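PDB 1NFG: D-hydantoinase from Ralstonia pickettii, which probably catalyses the stereospecific hydrolysis of the cyclic amide bond of D-hydantoin derivatives, using two zinc ions per subunit. Local coordinates for residues P424-L429 with I434-S439. Numbering follows the deposited sequence.
Sequences PKTVLL and IVDEGS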
loop_
_atom_site.group_PDB
_atom_site.type_symbol
_atom_site.label_atom_id
_atom_site.label_comp_id
_atom_site.label_asym_id
_atom_site.label_seq_id
_atom_site.Cartn_x
_atom_site.Cartn_y
_atom_site.Cartn_z
ATOM N N PRO A 424 -39.815 6.854 8.742
ATOM C CA PRO A 424 -40.536 5.585 8.929
ATOM C C PRO A 424 -41.942 5.981 9.376
ATOM O O PRO A 424 -42.095 6.845 10.250
ATOM C CB PRO A 424 -39.773 4.902 10.066
ATOM C CG PRO A 424 -38.444 5.592 10.092
ATOM C CD PRO A 424 -38.766 7.014 9.762
ATOM N N LYS A 425 -42.970 5.368 8.795
ATOM C CA LYS A 425 -44.336 5.730 9.172
ATOM C C LYS A 425 -45.080 4.688 9.987
ATOM O O LYS A 425 -45.578 4.989 11.071
ATOM C CB LYS A 425 -45.140 6.115 7.928
ATOM C CG LYS A 425 -44.863 7.542 7.482
ATOM C CD LYS A 425 -45.075 8.474 8.652
ATOM C CE LYS A 425 -44.940 9.924 8.263
ATOM N NZ LYS A 425 -45.167 10.799 9.450
ATOM N N THR A 426 -45.177 3.472 9.471
ATOM C CA THR A 426 -45.841 2.425 10.222
ATOM C C THR A 426 -44.958 1.187 10.117
ATOM O O THR A 426 -44.378 0.914 9.060
ATOM C CB THR A 426 -47.281 2.144 9.699
ATOM O OG1 THR A 426 -47.232 1.289 8.557
ATOM C CG2 THR A 426 -47.961 3.436 9.308
ATOM N N VAL A 427 -44.845 0.459 11.228
ATOM C CA VAL A 427 -43.999 -0.725 11.305
ATOM C C VAL A 427 -44.741 -1.994 11.711
ATOM O O VAL A 427 -45.617 -1.962 12.580
ATOM C CB VAL A 427 -42.861 -0.490 12.318
ATOM C CG1 VAL A 427 -41.893 -1.669 12.312
ATOM C CG2 VAL A 427 -42.142 0.805 11.988
ATOM N N LEU A 428 -44.374 -3.105 11.081
ATOM C CA LEU A 428 -44.973 -4.399 11.378
ATOM C C LEU A 428 -43.909 -5.385 11.844
ATOM O O LEU A 428 -42.829 -5.475 11.258
ATOM C CB LEU A 428 -45.681 -4.983 10.150
ATOM C CG LEU A 428 -47.013 -4.365 9.721
ATOM C CD1 LEU A 428 -46.783 -2.989 9.130
ATOM C CD2 LEU A 428 -47.685 -5.271 8.698
ATOM N N LEU A 429 -44.226 -6.118 12.906
ATOM C CA LEU A 429 -43.329 -7.117 13.466
ATOM C C LEU A 429 -44.024 -8.449 13.301
ATOM O O LEU A 429 -45.032 -8.706 13.946
ATOM C CB LEU A 429 -43.078 -6.835 14.952
ATOM C CG LEU A 429 -42.264 -7.877 15.728
ATOM C CD1 LEU A 429 -40.903 -8.079 15.082
ATOM C CD2 LEU A 429 -42.103 -7.418 17.167
ATOM N N ILE A 434 -47.016 -2.550 14.893
ATOM C CA ILE A 434 -46.568 -2.069 16.196
ATOM C C ILE A 434 -46.346 -0.567 16.214
ATOM O O ILE A 434 -46.247 0.043 17.273
ATOM C CB ILE A 434 -45.304 -2.824 16.678
ATOM C CG1 ILE A 434 -44.145 -2.627 15.697
ATOM C CG2 ILE A 434 -45.637 -4.315 16.831
ATOM C CD1 ILE A 434 -42.884 -3.394 16.082
ATOM N N VAL A 435 -46.267 0.029 15.033
ATOM C CA VAL A 435 -46.133 1.479 14.930
ATOM C C VAL A 435 -47.106 1.840 13.824
ATOM O O VAL A 435 -47.022 1.294 12.730
ATOM C CB VAL A 435 -44.708 1.933 14.532
ATOM C CG1 VAL A 435 -44.662 3.454 14.446
ATOM C CG2 VAL A 435 -43.695 1.444 15.555
ATOM N N ASP A 436 -48.047 2.726 14.122
ATOM C CA ASP A 436 -49.054 3.131 13.147
ATOM C C ASP A 436 -48.925 4.626 12.926
ATOM O O ASP A 436 -49.068 5.412 13.864
ATOM C CB ASP A 436 -50.454 2.810 13.681
ATOM C CG ASP A 436 -51.497 2.689 12.577
ATOM O OD1 ASP A 436 -51.481 3.504 11.627
ATOM O OD2 ASP A 436 -52.351 1.780 12.673
ATOM N N GLU A 437 -48.660 5.017 11.686
ATOM C CA GLU A 437 -48.496 6.425 11.341
ATOM C C GLU A 437 -47.741 7.243 12.389
ATOM O O GLU A 437 -48.137 8.367 12.711
ATOM C CB GLU A 437 -49.852 7.079 11.076
ATOM C CG GLU A 437 -50.554 6.567 9.828
ATOM C CD GLU A 437 -49.673 6.606 8.588
ATOM O OE1 GLU A 437 -49.067 7.667 8.313
ATOM O OE2 GLU A 437 -49.597 5.569 7.888
ATOM N N GLY A 438 -46.664 6.674 12.929
ATOM C CA GLY A 438 -45.864 7.392 13.906
ATOM C C GLY A 438 -46.123 7.148 15.380
ATOM O O GLY A 438 -45.364 7.630 16.227
ATOM N N SER A 439 -47.179 6.408 15.707
ATOM C CA SER A 439 -47.488 6.140 17.110
ATOM C C SER A 439 -47.235 4.699 17.494
ATOM O O SER A 439 -47.719 3.778 16.838
ATOM C CB SER A 439 -48.944 6.487 17.416
ATOM O OG SER A 439 -49.194 7.861 17.169
#
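K425 meets the segment 434-439 through its backbone: its carbonyl O accepts a hydrogen bond from G438 N at 2.7 Å, with the donor in the carbonyl plane. G438 is a central residue of the type I' turn from D436 to S439, so the bond fastens this tight reversal to the neighbouring strand. The K425 side chain, bent at chi2 (-53°), crosses that of E437 at about a right angle, and its NZ lies 5.1 Å from E437 OE1, a separation at which the opposite charges may attract without forming a salt bridge. E437 finds its stronger partner in R47, which binds OE2. Next along the strand, T426 lies alongside E437, its methyl CG2 turned to the carboxylate end of the glutamate, while D436 OD2 forms a salt bridge with R40.

At V427 the pairing takes in an extra residue. Its N donates to V435 O (2.8 Å), whereas its carbonyl O takes two donors, I434 N at 2.8 Å, nearly in line with the C=O bond, and V435 N at 3.2 Å, which comes in at a more bent angle, tilted 17° from the carbonyl plane. Two residues of one strand thus face one of the other. The side chains of V427 and V435 run side by side on the same face of the sheet, CB to CB 3.8 Å. Further along, L429 packs its CB against I434 CD1 at 3.6 Å. With CG1 of I434 set between its backbone N and carbonyl carbon (chi1 61°), the extended chi2 takes CD1 on to L429, and A81 of helix 73-82 touches both I434 and V435. The whole illustrates how an antiparallel beta hairpin, here strands 419-429 and 432-436, accommodates an extra residue: a classic beta bulge, I434 and V435 opposite V427.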